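Pectate lyase (PDB 5GT5) cleaves polygalacturonate and partly methylated pectins by endo-acting, eliminative breakage of the galacturonan chain, probably with calcium as cofactor. Local coordinates at residues 10-15 with 407-412; 158-163 with 182-187; 79-84 with 146-151; 136-141 with 206-211. The protein carries 1 engineered substitution. All coordinates share one frame; numbering follows the deposited sequence.

Contact 1: residues 10-15 with 407-412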
loop_
_atom_site.group_PDB
_atom_site.type_symbol
_atom_site.label_atom_id
_atom_site.label_comp_id
_atom_site.label_asym_id
_atom_site.label_seq_id
_atom_site.Cartn_x
_atom_site.Cartn_y
_atom_site.Cartn_z
ATOM N N THR A 10 11.670 -3.880 -9.534
ATOM C CA THR A 10 12.296 -4.152 -8.235
ATOM C C THR A 10 12.013 -2.998 -7.282
ATOM O O THR A 10 11.439 -1.969 -7.661
ATOM C CB THR A 10 13.811 -4.281 -8.361
ATOM O OG1 THR A 10 14.341 -2.990 -8.692
ATOM C CG2 THR A 10 14.204 -5.248 -9.463
ATOM N N GLY A 11 12.402 -3.176 -6.032
ATOM C CA GLY A 11 12.476 -2.052 -5.096
ATOM C C GLY A 11 11.172 -1.800 -4.386
ATOM O O GLY A 11 10.318 -2.706 -4.289
ATOM N N PHE A 12 10.959 -0.581 -3.896
ATOM C CA PHE A 12 9.811 -0.340 -3.026
ATOM C C PHE A 12 8.470 -0.467 -3.733
ATOM O O PHE A 12 7.456 -0.712 -3.077
ATOM C CB PHE A 12 9.909 1.029 -2.348
ATOM C CG PHE A 12 10.964 1.103 -1.252
ATOM C CD1 PHE A 12 10.811 0.419 -0.052
ATOM C CD2 PHE A 12 12.118 1.870 -1.424
ATOM C CE1 PHE A 12 11.781 0.485 0.956
ATOM C CE2 PHE A 12 13.085 1.956 -0.417
ATOM C CZ PHE A 12 12.916 1.284 0.784
ATOM N N SER A 13 8.453 -0.323 -5.067
ATOM C CA SER A 13 7.218 -0.560 -5.805
ATOM C C SER A 13 6.936 -2.019 -6.070
ATOM O O SER A 13 6.006 -2.328 -6.814
ATOM C CB SER A 13 7.199 0.220 -7.121
ATOM O OG SER A 13 5.929 0.052 -7.779
ATOM N N GLN A 14 7.694 -2.931 -5.465
ATOM C CA GLN A 14 7.371 -4.353 -5.612
ATOM C C GLN A 14 5.895 -4.598 -5.265
ATOM O O GLN A 14 5.347 -3.988 -4.338
ATOM C CB GLN A 14 8.250 -5.203 -4.676
ATOM C CG GLN A 14 8.039 -4.922 -3.187
ATOM C CD GLN A 14 8.959 -5.756 -2.323
ATOM O OE1 GLN A 14 9.516 -6.766 -2.778
ATOM N NE2 GLN A 14 9.119 -5.348 -1.072
ATOM N N GLY A 15 5.252 -5.491 -6.016
ATOM C CA GLY A 15 3.857 -5.810 -5.746
ATOM C C GLY A 15 2.852 -5.005 -6.573
ATOM O O GLY A 15 1.649 -5.300 -6.584
ATOM N N LEU A 407 16.735 -3.762 3.705
ATOM C CA LEU A 407 15.704 -3.413 2.736
ATOM C C LEU A 407 14.746 -4.580 2.553
ATOM O O LEU A 407 15.176 -5.747 2.531
ATOM C CB LEU A 407 16.357 -3.039 1.419
ATOM C CG LEU A 407 17.057 -1.683 1.406
ATOM C CD1 LEU A 407 18.009 -1.620 0.230
ATOM C CD2 LEU A 407 16.011 -0.544 1.365
ATOM N N PRO A 408 13.438 -4.275 2.441
ATOM C CA PRO A 408 12.388 -5.301 2.350
ATOM C C PRO A 408 12.230 -5.915 0.960
ATOM O O PRO A 408 11.189 -6.505 0.652
ATOM C CB PRO A 408 11.119 -4.534 2.727
ATOM C CG PRO A 408 11.389 -3.147 2.291
ATOM C CD PRO A 408 12.856 -2.926 2.572
ATOM N N TYR A 409 13.261 -5.814 0.132
ATOM C CA TYR A 409 13.209 -6.402 -1.197
ATOM C C TYR A 409 14.579 -6.890 -1.607
ATOM O O TYR A 409 15.594 -6.430 -1.082
ATOM C CB TYR A 409 12.682 -5.383 -2.200
ATOM C CG TYR A 409 13.419 -4.057 -2.267
ATOM C CD1 TYR A 409 14.629 -3.927 -2.982
ATOM C CD2 TYR A 409 12.887 -2.930 -1.650
ATOM C CE1 TYR A 409 15.298 -2.695 -3.060
ATOM C CE2 TYR A 409 13.517 -1.704 -1.741
ATOM C CZ TYR A 409 14.712 -1.589 -2.443
ATOM O OH TYR A 409 15.317 -0.361 -2.531
ATOM N N SER A 410 14.612 -7.848 -2.525
ATOM C CA SER A 410 15.902 -8.285 -3.018
ATOM C C SER A 410 16.168 -7.642 -4.363
ATOM O O SER A 410 15.244 -7.197 -5.046
ATOM C CB SER A 410 15.948 -9.808 -3.119
ATOM O OG SER A 410 14.970 -10.268 -4.032
ATOM N N TYR A 411 17.431 -7.639 -4.762
ATOM C CA TYR A 411 17.843 -6.949 -5.966
ATOM C C TYR A 411 19.251 -7.384 -6.309
ATOM O O TYR A 411 20.041 -7.756 -5.434
ATOM C CB TYR A 411 17.791 -5.416 -5.788
ATOM C CG TYR A 411 18.658 -4.878 -4.678
ATOM C CD1 TYR A 411 18.240 -4.897 -3.343
ATOM C CD2 TYR A 411 19.910 -4.324 -4.960
ATOM C CE1 TYR A 411 19.043 -4.413 -2.329
ATOM C CE2 TYR A 411 20.712 -3.837 -3.955
ATOM C CZ TYR A 411 20.281 -3.870 -2.650
ATOM O OH TYR A 411 21.076 -3.388 -1.640
ATOM N N GLN A 412 19.538 -7.320 -7.598
ATOM C CA GLN A 412 20.831 -7.650 -8.173
ATOM C C GLN A 412 21.576 -6.360 -8.466
ATOM O O GLN A 412 20.993 -5.401 -8.981
ATOM C CB GLN A 412 20.613 -8.428 -9.471
ATOM C CG GLN A 412 21.879 -8.747 -10.247
ATOM C CD GLN A 412 22.583 -9.995 -9.771
ATOM O OE1 GLN A 412 22.053 -10.751 -8.952
ATOM N NE2 GLN A 412 23.806 -10.206 -10.262
HETATM O O HOH W 1 12.922 -6.005 -5.714
#

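Contact 2: residues 158-163 with 182-187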
loop_
_atom_site.group_PDB
_atom_site.type_symbol
_atom_site.label_atom_id
_atom_site.label_comp_id
_atom_site.label_asym_id
_atom_site.label_seq_id
_atom_site.Cartn_x
_atom_site.Cartn_y
_atom_site.Cartn_z
ATOM N N GLU A 158 0.201 11.388 -1.538
ATOM C CA GLU A 158 -0.628 10.419 -0.775
ATOM C C GLU A 158 -1.014 9.186 -1.570
ATOM O O GLU A 158 -2.165 8.728 -1.536
ATOM C CB GLU A 158 -1.850 11.082 -0.139
ATOM C CG GLU A 158 -2.872 11.622 -1.044
ATOM C CD GLU A 158 -2.703 13.091 -1.285
ATOM O OE1 GLU A 158 -2.037 13.757 -0.463
ATOM O OE2 GLU A 158 -3.274 13.589 -2.281
ATOM N N SER A 159 -0.022 8.634 -2.262
ATOM C CA SER A 159 -0.184 7.467 -3.132
ATOM C C SER A 159 0.685 6.304 -2.642
ATOM O O SER A 159 1.527 6.459 -1.731
ATOM C CB SER A 159 0.136 7.850 -4.581
ATOM O OG SER A 159 -0.874 8.744 -5.082
ATOM N N SER A 160 0.468 5.121 -3.210
ATOM C CA SER A 160 1.132 3.898 -2.763
ATOM C C SER A 160 1.351 2.982 -3.939
ATOM O O SER A 160 0.364 2.543 -4.546
ATOM C CB SER A 160 0.244 3.187 -1.733
ATOM O OG SER A 160 0.847 1.989 -1.246
ATOM N N GLY A 161 2.614 2.675 -4.249
ATOM C CA GLY A 161 2.930 1.786 -5.359
ATOM C C GLY A 161 2.915 2.501 -6.690
ATOM O O GLY A 161 1.885 2.600 -7.343
ATOM N N VAL A 162 4.061 3.049 -7.069
ATOM C CA VAL A 162 4.224 3.771 -8.314
ATOM C C VAL A 162 5.525 3.311 -8.935
ATOM O O VAL A 162 6.573 3.420 -8.300
ATOM C CB VAL A 162 4.276 5.297 -8.093
ATOM C CG1 VAL A 162 4.436 6.007 -9.446
ATOM C CG2 VAL A 162 3.006 5.807 -7.370
ATOM N N TRP A 163 5.460 2.838 -10.178
ATOM C CA TRP A 163 6.628 2.470 -10.946
ATOM C C TRP A 163 6.704 3.389 -12.157
ATOM O O TRP A 163 5.822 3.359 -13.016
ATOM C CB TRP A 163 6.506 1.001 -11.398
ATOM C CG TRP A 163 7.746 0.441 -12.021
ATOM C CD1 TRP A 163 9.029 0.867 -11.794
ATOM C CD2 TRP A 163 7.841 -0.660 -12.958
ATOM N NE1 TRP A 163 9.921 0.083 -12.522
ATOM C CE2 TRP A 163 9.219 -0.836 -13.254
ATOM C CE3 TRP A 163 6.900 -1.485 -13.599
ATOM C CZ2 TRP A 163 9.680 -1.831 -14.134
ATOM C CZ3 TRP A 163 7.362 -2.471 -14.456
ATOM C CH2 TRP A 163 8.726 -2.635 -14.726
ATOM N N GLY A 182 3.592 11.619 2.170
ATOM C CA GLY A 182 3.624 10.255 2.655
ATOM C C GLY A 182 3.581 9.188 1.580
ATOM O O GLY A 182 3.375 8.023 1.898
ATOM N N THR A 183 3.757 9.567 0.323
ATOM C CA THR A 183 3.768 8.572 -0.745
ATOM C C THR A 183 4.860 7.518 -0.519
ATOM O O THR A 183 6.019 7.834 -0.265
ATOM C CB THR A 183 3.987 9.228 -2.117
ATOM O OG1 THR A 183 2.842 10.040 -2.422
ATOM C CG2 THR A 183 4.165 8.182 -3.218
ATOM N N SER A 184 4.478 6.256 -0.580
ATOM C CA SER A 184 5.390 5.116 -0.390
ATOM C C SER A 184 5.339 4.153 -1.573
ATOM O O SER A 184 4.428 4.201 -2.419
ATOM C CB SER A 184 5.066 4.355 0.897
ATOM O OG SER A 184 3.744 3.850 0.846
ATOM N N GLY A 185 6.332 3.286 -1.662
ATOM C CA GLY A 185 6.334 2.230 -2.660
ATOM C C GLY A 185 6.663 2.718 -4.063
ATOM O O GLY A 185 6.043 2.276 -5.034
ATOM N N VAL A 186 7.629 3.618 -4.195
ATOM C CA VAL A 186 7.962 4.190 -5.491
ATOM C C VAL A 186 9.263 3.571 -6.001
ATOM O O VAL A 186 10.228 3.466 -5.250
ATOM C CB VAL A 186 8.142 5.712 -5.372
ATOM C CG1 VAL A 186 8.490 6.334 -6.742
ATOM C CG2 VAL A 186 6.909 6.347 -4.738
ATOM N N THR A 187 9.256 3.142 -7.266
ATOM C CA THR A 187 10.481 2.775 -7.964
ATOM C C THR A 187 10.575 3.572 -9.230
ATOM O O THR A 187 9.614 3.615 -10.013
ATOM C CB THR A 187 10.551 1.276 -8.302
ATOM O OG1 THR A 187 10.627 0.534 -7.081
ATOM C CG2 THR A 187 11.796 0.966 -9.170
HETATM O O HOH W 2 0.730 7.728 0.819
HETATM O O HOH W 3 3.344 1.501 -0.328
#

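Contact 3: residues 79-84 with 146-151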
loop_
_atom_site.group_PDB
_atom_site.type_symbol
_atom_site.label_atom_id
_atom_site.label_comp_id
_atom_site.label_asym_id
_atom_site.label_seq_id
_atom_site.Cartn_x
_atom_site.Cartn_y
_atom_site.Cartn_z
ATOM N N ASP A 79 0.424 30.382 -15.189
ATOM C CA ASP A 79 0.691 30.911 -16.517
ATOM C C ASP A 79 2.158 30.895 -16.898
ATOM O O ASP A 79 3.024 31.150 -16.057
ATOM C CB ASP A 79 0.226 32.369 -16.576
ATOM C CG ASP A 79 -1.280 32.503 -16.660
ATOM O OD1 ASP A 79 -1.975 31.489 -16.897
ATOM O OD2 ASP A 79 -1.761 33.639 -16.482
ATOM N N ALA A 80 2.418 30.624 -18.170
ATOM C CA ALA A 80 3.735 30.864 -18.721
ATOM C C ALA A 80 3.915 32.376 -18.795
ATOM O O ALA A 80 3.041 33.105 -19.303
ATOM C CB ALA A 80 3.851 30.215 -20.100
ATOM N N LEU A 81 5.040 32.845 -18.262
ATOM C CA LEU A 81 5.368 34.273 -18.233
ATOM C C LEU A 81 6.446 34.682 -19.213
ATOM O O LEU A 81 6.570 35.875 -19.505
ATOM C CB LEU A 81 5.846 34.661 -16.831
ATOM C CG LEU A 81 4.912 34.225 -15.700
ATOM C CD1 LEU A 81 5.478 34.499 -14.297
ATOM C CD2 LEU A 81 3.552 34.896 -15.900
ATOM N N THR A 82 7.248 33.730 -19.696
ATOM C CA THR A 82 8.458 34.097 -20.466
ATOM C C THR A 82 8.759 33.285 -21.721
ATOM O O THR A 82 9.296 33.827 -22.678
ATOM C CB THR A 82 9.738 34.028 -19.588
ATOM O OG1 THR A 82 9.798 32.704 -19.014
ATOM C CG2 THR A 82 9.734 35.106 -18.478
ATOM N N HIS A 83 8.437 31.994 -21.754
ATOM C CA HIS A 83 8.818 31.221 -22.934
ATOM C C HIS A 83 7.875 31.533 -24.095
ATOM O O HIS A 83 6.658 31.399 -23.935
ATOM C CB HIS A 83 8.854 29.709 -22.683
ATOM C CG HIS A 83 9.682 28.966 -23.680
ATOM N ND1 HIS A 83 9.337 28.870 -25.020
ATOM C CD2 HIS A 83 10.865 28.328 -23.543
ATOM C CE1 HIS A 83 10.277 28.189 -25.654
ATOM N NE2 HIS A 83 11.221 27.859 -24.782
ATOM N N PRO A 84 8.431 31.951 -25.240
ATOM C CA PRO A 84 7.535 32.342 -26.345
ATOM C C PRO A 84 6.576 31.227 -26.801
ATOM O O PRO A 84 5.444 31.519 -27.183
ATOM C CB PRO A 84 8.513 32.725 -27.464
ATOM C CG PRO A 84 9.803 32.042 -27.139
ATOM C CD PRO A 84 9.856 32.046 -25.609
ATOM N N TYR A 146 13.161 30.118 -9.243
ATOM C CA TYR A 146 12.159 29.175 -9.781
ATOM C C TYR A 146 11.126 28.822 -8.728
ATOM O O TYR A 146 10.876 27.651 -8.480
ATOM C CB TYR A 146 12.830 27.926 -10.386
ATOM C CG TYR A 146 13.555 28.346 -11.649
ATOM C CD1 TYR A 146 12.893 28.382 -12.869
ATOM C CD2 TYR A 146 14.874 28.797 -11.600
ATOM C CE1 TYR A 146 13.533 28.819 -14.042
ATOM C CE2 TYR A 146 15.527 29.254 -12.761
ATOM C CZ TYR A 146 14.849 29.258 -13.969
ATOM O OH TYR A 146 15.485 29.704 -15.109
ATOM N N ASP A 147 10.536 29.850 -8.123
ATOM C CA ASP A 147 9.587 29.628 -7.026
ATOM C C ASP A 147 8.148 29.966 -7.362
ATOM O O ASP A 147 7.272 29.772 -6.521
ATOM C CB ASP A 147 10.052 30.400 -5.762
ATOM C CG ASP A 147 11.154 29.664 -4.972
ATOM O OD1 ASP A 147 11.250 28.413 -5.068
ATOM O OD2 ASP A 147 11.913 30.350 -4.245
ATOM N N LYS A 148 7.875 30.440 -8.577
ATOM C CA LYS A 148 6.528 30.871 -8.926
ATOM C C LYS A 148 5.697 29.810 -9.651
ATOM O O LYS A 148 4.621 29.423 -9.177
ATOM C CB LYS A 148 6.538 32.154 -9.757
ATOM C CG LYS A 148 5.137 32.727 -9.938
ATOM C CD LYS A 148 5.157 34.050 -10.642
ATOM C CE LYS A 148 3.765 34.665 -10.637
ATOM N NZ LYS A 148 3.351 34.998 -9.240
ATOM N N ASN A 149 6.191 29.328 -10.789
ATOM C CA ASN A 149 5.318 28.535 -11.665
ATOM C C ASN A 149 4.904 27.184 -11.090
ATOM O O ASN A 149 3.794 26.690 -11.363
ATOM C CB ASN A 149 5.981 28.295 -13.019
ATOM C CG ASN A 149 6.155 29.569 -13.820
ATOM O OD1 ASN A 149 6.144 30.684 -13.256
ATOM N ND2 ASN A 149 6.317 29.418 -15.133
ATOM N N ASP A 150 5.800 26.573 -10.329
ATOM C CA ASP A 150 5.537 25.276 -9.690
ATOM C C ASP A 150 5.207 24.196 -10.711
ATOM O O ASP A 150 4.360 23.341 -10.460
ATOM C CB ASP A 150 4.419 25.381 -8.633
ATOM C CG ASP A 150 4.758 26.325 -7.494
ATOM O OD1 ASP A 150 5.954 26.545 -7.186
ATOM O OD2 ASP A 150 3.809 26.854 -6.886
ATOM N N TRP A 151 5.839 24.244 -11.886
ATOM C CA TRP A 151 5.655 23.194 -12.883
ATOM C C TRP A 151 6.630 22.047 -12.683
ATOM O O TRP A 151 7.854 22.271 -12.723
ATOM C CB TRP A 151 5.899 23.739 -14.294
ATOM C CG TRP A 151 5.061 24.895 -14.785
ATOM C CD1 TRP A 151 3.828 25.323 -14.330
ATOM C CD2 TRP A 151 5.414 25.753 -15.872
ATOM N NE1 TRP A 151 3.399 26.401 -15.092
ATOM C CE2 TRP A 151 4.359 26.685 -16.028
ATOM C CE3 TRP A 151 6.523 25.833 -16.723
ATOM C CZ2 TRP A 151 4.372 27.666 -17.028
ATOM C CZ3 TRP A 151 6.544 26.811 -17.702
ATOM C CH2 TRP A 151 5.486 27.732 -17.829
HETATM O O HOH W 4 3.413 31.465 -13.322
#

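Contact 4: residues 136-141 with 206-211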
loop_
_atom_site.group_PDB
_atom_site.type_symbol
_atom_site.label_atom_id
_atom_site.label_comp_id
_atom_site.label_asym_id
_atom_site.label_seq_id
_atom_site.Cartn_x
_atom_site.Cartn_y
_atom_site.Cartn_z
ATOM N N TRP A 136 9.739 23.946 -19.154
ATOM C CA TRP A 136 10.662 24.889 -18.516
ATOM C C TRP A 136 10.535 26.243 -19.189
ATOM O O TRP A 136 10.327 26.312 -20.401
ATOM C CB TRP A 136 12.117 24.398 -18.606
ATOM C CG TRP A 136 13.147 25.398 -18.064
ATOM C CD1 TRP A 136 13.620 25.487 -16.777
ATOM C CD2 TRP A 136 13.788 26.444 -18.806
ATOM N NE1 TRP A 136 14.532 26.523 -16.684
ATOM C CE2 TRP A 136 14.650 27.127 -17.908
ATOM C CE3 TRP A 136 13.715 26.868 -20.149
ATOM C CZ2 TRP A 136 15.427 28.212 -18.316
ATOM C CZ3 TRP A 136 14.495 27.935 -20.556
ATOM C CH2 TRP A 136 15.321 28.605 -19.648
ATOM N N GLU A 137 10.671 27.320 -18.415
ATOM C CA GLU A 137 10.876 28.671 -18.956
ATOM C C GLU A 137 11.767 29.424 -17.997
ATOM O O GLU A 137 11.962 29.010 -16.870
ATOM C CB GLU A 137 9.549 29.399 -19.198
ATOM C CG GLU A 137 8.819 29.787 -17.906
ATOM C CD GLU A 137 7.620 30.671 -18.174
ATOM O OE1 GLU A 137 7.227 30.815 -19.366
ATOM O OE2 GLU A 137 7.071 31.219 -17.194
ATOM N N TRP A 138 12.351 30.508 -18.497
ATOM C CA TRP A 138 13.226 31.377 -17.721
ATOM C C TRP A 138 12.463 32.067 -16.585
ATOM O O TRP A 138 11.314 32.480 -16.741
ATOM C CB TRP A 138 13.815 32.388 -18.715
ATOM C CG TRP A 138 14.672 33.487 -18.119
ATOM C CD1 TRP A 138 14.259 34.739 -17.756
ATOM C CD2 TRP A 138 16.089 33.437 -17.860
ATOM N NE1 TRP A 138 15.330 35.473 -17.293
ATOM C CE2 TRP A 138 16.464 34.701 -17.349
ATOM C CE3 TRP A 138 17.072 32.457 -18.031
ATOM C CZ2 TRP A 138 17.778 35.006 -16.974
ATOM C CZ3 TRP A 138 18.410 32.761 -17.681
ATOM C CH2 TRP A 138 18.740 34.030 -17.146
ATOM N N ASP A 139 13.125 32.200 -15.445
ATOM C CA ASP A 139 12.494 32.837 -14.295
ATOM C C ASP A 139 12.951 34.278 -14.049
ATOM O O ASP A 139 14.026 34.500 -13.468
ATOM C CB ASP A 139 12.773 32.030 -13.039
ATOM C CG ASP A 139 12.288 32.713 -11.804
ATOM O OD1 ASP A 139 11.291 33.492 -11.871
ATOM O OD2 ASP A 139 12.926 32.501 -10.732
ATOM N N GLU A 140 12.117 35.243 -14.439
ATOM C CA GLU A 140 12.290 36.613 -13.974
ATOM C C GLU A 140 11.590 36.880 -12.644
ATOM O O GLU A 140 12.153 37.582 -11.772
ATOM C CB GLU A 140 11.765 37.596 -15.001
ATOM C CG GLU A 140 12.615 37.676 -16.265
ATOM C CD GLU A 140 13.901 38.475 -16.090
ATOM O OE1 GLU A 140 13.954 39.385 -15.206
ATOM O OE2 GLU A 140 14.876 38.211 -16.853
ATOM N N SER A 141 10.377 36.349 -12.474
ATOM C CA SER A 141 9.532 36.698 -11.330
ATOM C C SER A 141 10.182 36.472 -9.981
ATOM O O SER A 141 10.073 37.319 -9.070
ATOM C CB SER A 141 8.215 35.916 -11.418
ATOM O OG SER A 141 7.348 36.296 -10.364
ATOM N N ARG A 206 15.836 28.818 -27.776
ATOM C CA ARG A 206 14.656 29.569 -28.178
ATOM C C ARG A 206 14.211 30.552 -27.109
ATOM O O ARG A 206 13.867 31.692 -27.406
ATOM C CB ARG A 206 13.504 28.658 -28.566
ATOM C CG ARG A 206 13.608 28.181 -30.004
ATOM C CD ARG A 206 12.551 27.129 -30.334
ATOM N NE ARG A 206 13.067 25.826 -29.980
ATOM C CZ ARG A 206 12.325 24.725 -29.867
ATOM N NH1 ARG A 206 11.011 24.780 -30.090
ATOM N NH2 ARG A 206 12.903 23.571 -29.521
ATOM N N GLN A 207 14.276 30.142 -25.840
ATOM C CA GLN A 207 13.938 31.079 -24.776
ATOM C C GLN A 207 14.923 32.259 -24.739
ATOM O O GLN A 207 14.522 33.417 -24.605
ATOM C CB GLN A 207 13.974 30.333 -23.427
ATOM C CG GLN A 207 13.875 31.225 -22.168
ATOM C CD GLN A 207 12.498 31.802 -22.019
ATOM O OE1 GLN A 207 11.665 31.240 -21.309
ATOM N NE2 GLN A 207 12.223 32.911 -22.722
ATOM N N ILE A 208 16.213 31.961 -24.814
ATOM C CA ILE A 208 17.213 33.026 -24.715
ATOM C C ILE A 208 17.141 33.969 -25.934
ATOM O O ILE A 208 17.236 35.189 -25.775
ATOM C CB ILE A 208 18.625 32.477 -24.487
ATOM C CG1 ILE A 208 18.919 32.324 -22.986
ATOM C CG2 ILE A 208 19.678 33.471 -24.955
ATOM C CD1 ILE A 208 18.011 31.371 -22.239
ATOM N N ASN A 209 16.915 33.418 -27.124
ATOM C CA ASN A 209 16.810 34.276 -28.319
ATOM C C ASN A 209 15.702 35.307 -28.203
ATOM O O ASN A 209 15.877 36.484 -28.598
ATOM C CB ASN A 209 16.604 33.426 -29.574
ATOM C CG ASN A 209 17.853 32.745 -30.034
ATOM O OD1 ASN A 209 18.962 33.039 -29.571
ATOM N ND2 ASN A 209 17.685 31.803 -30.970
ATOM N N GLU A 210 14.567 34.903 -27.645
ATOM C CA GLU A 210 13.455 35.831 -27.447
ATOM C C GLU A 210 13.895 37.000 -26.571
ATOM O O GLU A 210 13.593 38.170 -26.866
ATOM C CB GLU A 210 12.247 35.097 -26.844
ATOM C CG GLU A 210 11.007 35.963 -26.553
ATOM C CD GLU A 210 10.332 36.491 -27.809
ATOM O OE1 GLU A 210 10.373 35.800 -28.864
ATOM O OE2 GLU A 210 9.764 37.609 -27.740
ATOM N N MET A 211 14.620 36.705 -25.501
ATOM C CA MET A 211 15.019 37.762 -24.577
ATOM C C MET A 211 16.112 38.633 -25.161
ATOM O O MET A 211 16.132 39.837 -24.904
ATOM C CB MET A 211 15.442 37.149 -23.233
ATOM C CG MET A 211 14.277 36.383 -22.580
ATOM S SD MET A 211 14.618 35.869 -20.898
ATOM C CE MET A 211 15.916 34.687 -21.168
#

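Contact 1: residues 10-15 with 407-412
The ring of Y409 meets G11 with a face and F12 with an edge. Aromatic contacts dominate. G11 CA stands almost on the ring normal, 3.3 Å from the centroid of the Y409 ring, a CH-pi contact made by backbone whose positive phi suits a glycine. The edge of the same ring, led by CE2, is directed at the centre of the F12 face: a T-shaped pair with centroids 5.0 Å apart and planes at 85°. Apolar contacts continue at the far end of F12, where CZ touches L407 CD2 at 3.6 Å and CE1 meets P408 CG at 3.9 Å. Among polar contacts, Q14 NE2 donates a nearly straight hydrogen bond of 2.9 Å to P408 O. CG of Q14 sits between its backbone N and carbonyl carbon (chi1 63°), and the extended chain beyond carries the amide past Y409 CB to that oxygen, which it meets from above the carbonyl plane. A water accepts from G11 N and donates to S410 O, adding an indirect link. A leucine in place of Y409 would probably leave G11 CA and the F12 face without their aromatic partner and H286 without its hydroxyl mate. Two loops from near the chain ends thus meet against the beta-helix: Y409 OH bonds H286 on strand 284-288 and T264 on strand 262-271, while T10 O reaches T187 on strand 184-194.

Contact 2: residues 158-163 with 182-187
T183 and S159 face each other just before two parallel strands begin. In T183, CB lies 3.7 Å from S159 O. There the side chain forks: CG2, anti to the backbone N, rests 3.5 Å from S159 O, whereas OG1, anti to the carbonyl carbon (chi1 -67°), accepts a nearly straight hydrogen bond of 3.2 Å from S159 N. The same OG1 also bonds K180 O, so the hydroxyl ties the turn ahead of its own strand to the neighbouring one. From here strands 160-165 and 184-194 run side by side, their short axes 4.5 Å apart and only 4° from parallel. This is the stacking of successive coils in the right-handed parallel beta-helix of polysaccharide lyase family 1, each strand laid in register over the next. S184 N donates to S159 O and G161 N to S184 O; the alternation breaks at G161 and G185, both with positive phi, where V162 N donates to G185 O, and resumes with T187 N to V162 O, nearly along the C=O axis. S160 and S184 share a face, and one water lies 2.7 Å from S160 OG and equally far from S184 OG. V162 and V186 pack side by side on the other face, V162 CB 4.4 Å from V186 CG2. Farther along, W163 and T187 point the same way; T187 O lies at the indole edge, 3.3 Å from W163 CD1, and W163 NE1 bonds S189 OG.

Contact 3: residues 79-84 with 146-151
D79 and N149 mark the nearest approach of two irregular loops, their CA atoms 7.1 Å apart, without any regular pairing of the backbones. W151 makes an apolar contact with A80. Its CG is anti to the carbonyl carbon (chi1 -58°), which sends the six-membered end of the indole to A80: W151 CH2 meets A80 CB at 3.7 Å, and A80 CA lies near the ring plane, 3.7 Å from W151 CZ2. The backbone of A80 therefore abuts the indole edge, not its face. Over one face sits the amide nitrogen of N149, 3.2 Å above the plane of the W151 ring and displaced toward its rim. That nitrogen donates to E137, which leaves the other end of the amide for a bridge: a water donates to D79 O at 2.8 Å and, more weakly, to N149 OD1 at 2.8 Å. Farther out, L81 CD1 touches the aliphatic part of K148, 3.7 Å from its CD, the two side chains crossing at about a right angle. W151 NE1 bonds N78 O, fixing the rotation of the indole. These are loops that leave the coils of the pectate lyase beta-helix and pack on one another beside the probable calcium site: the W151 side chain is about 6 Å from those of D152 and D174, both likely calcium ligands.

Contact 4: residues 136-141 with 206-211
W138 presents one face of its indole to M211, and here the packing is close. M211 SD lies 3.4 Å from W138 CD1, and M211 CE stands 3.5 Å from the centroid of the five-membered ring, 14° off its normal: a Met-aromatic contact reinforced by CH-pi. The bend at the end of M211 (chi3 -66°) lays both sulfur and methyl on that face. Beside it, W138 N donates an almost straight hydrogen bond of 3.0 Å to Q207 OE1, from above the plane of the amide, while Q207 NE2 serves T82 O. Q207 CG also meets W136 CZ3 at 3.7 Å, the two side chains crossing at about a right angle. A loop projecting from the beta-helix is thereby fastened to helix 203-212, one of the excursions that decorate the coils in pectate lyases. Packing is looser at I208, whose CD1 comes only within 4.4 Å of W138 CE3. Toward the more accessible E140, the loop holds itself together: W138 NE1 donates to E140 OE2 at 2.8 Å, with the carboxylate oxygen approached from above its plane, and E140 OE1 takes a second donor, M220 N. An alanine at W138 would probably open a gap beneath the M211 thioether and leave E140 OE2 without its indole donor.

How the contacts relate
Contacts 2 and 4 are buried, whereas contacts 1 and 3 are only partly so and mix covered rings with exposed side chains. Their chemistry follows their place. Contact 2, between coils of the beta-helix, relies on a backbone ladder; contacts 1 and 4 add one direct side-chain hydrogen bond to aromatic packing, while contact 3 has only a water bridge beside its tryptophan edge. Contact 1 lies against contact 2, where the T187 hydroxyl bonds T10 O and S13 N of the N-terminal loop. Contacts 3 and 4 form a second cluster, centres 9 Å apart, in which E137 receives L81, T82, H83 and N149 donors. This cluster lies across the chain's centre from contact 1, centres about 37 and 41 Å away.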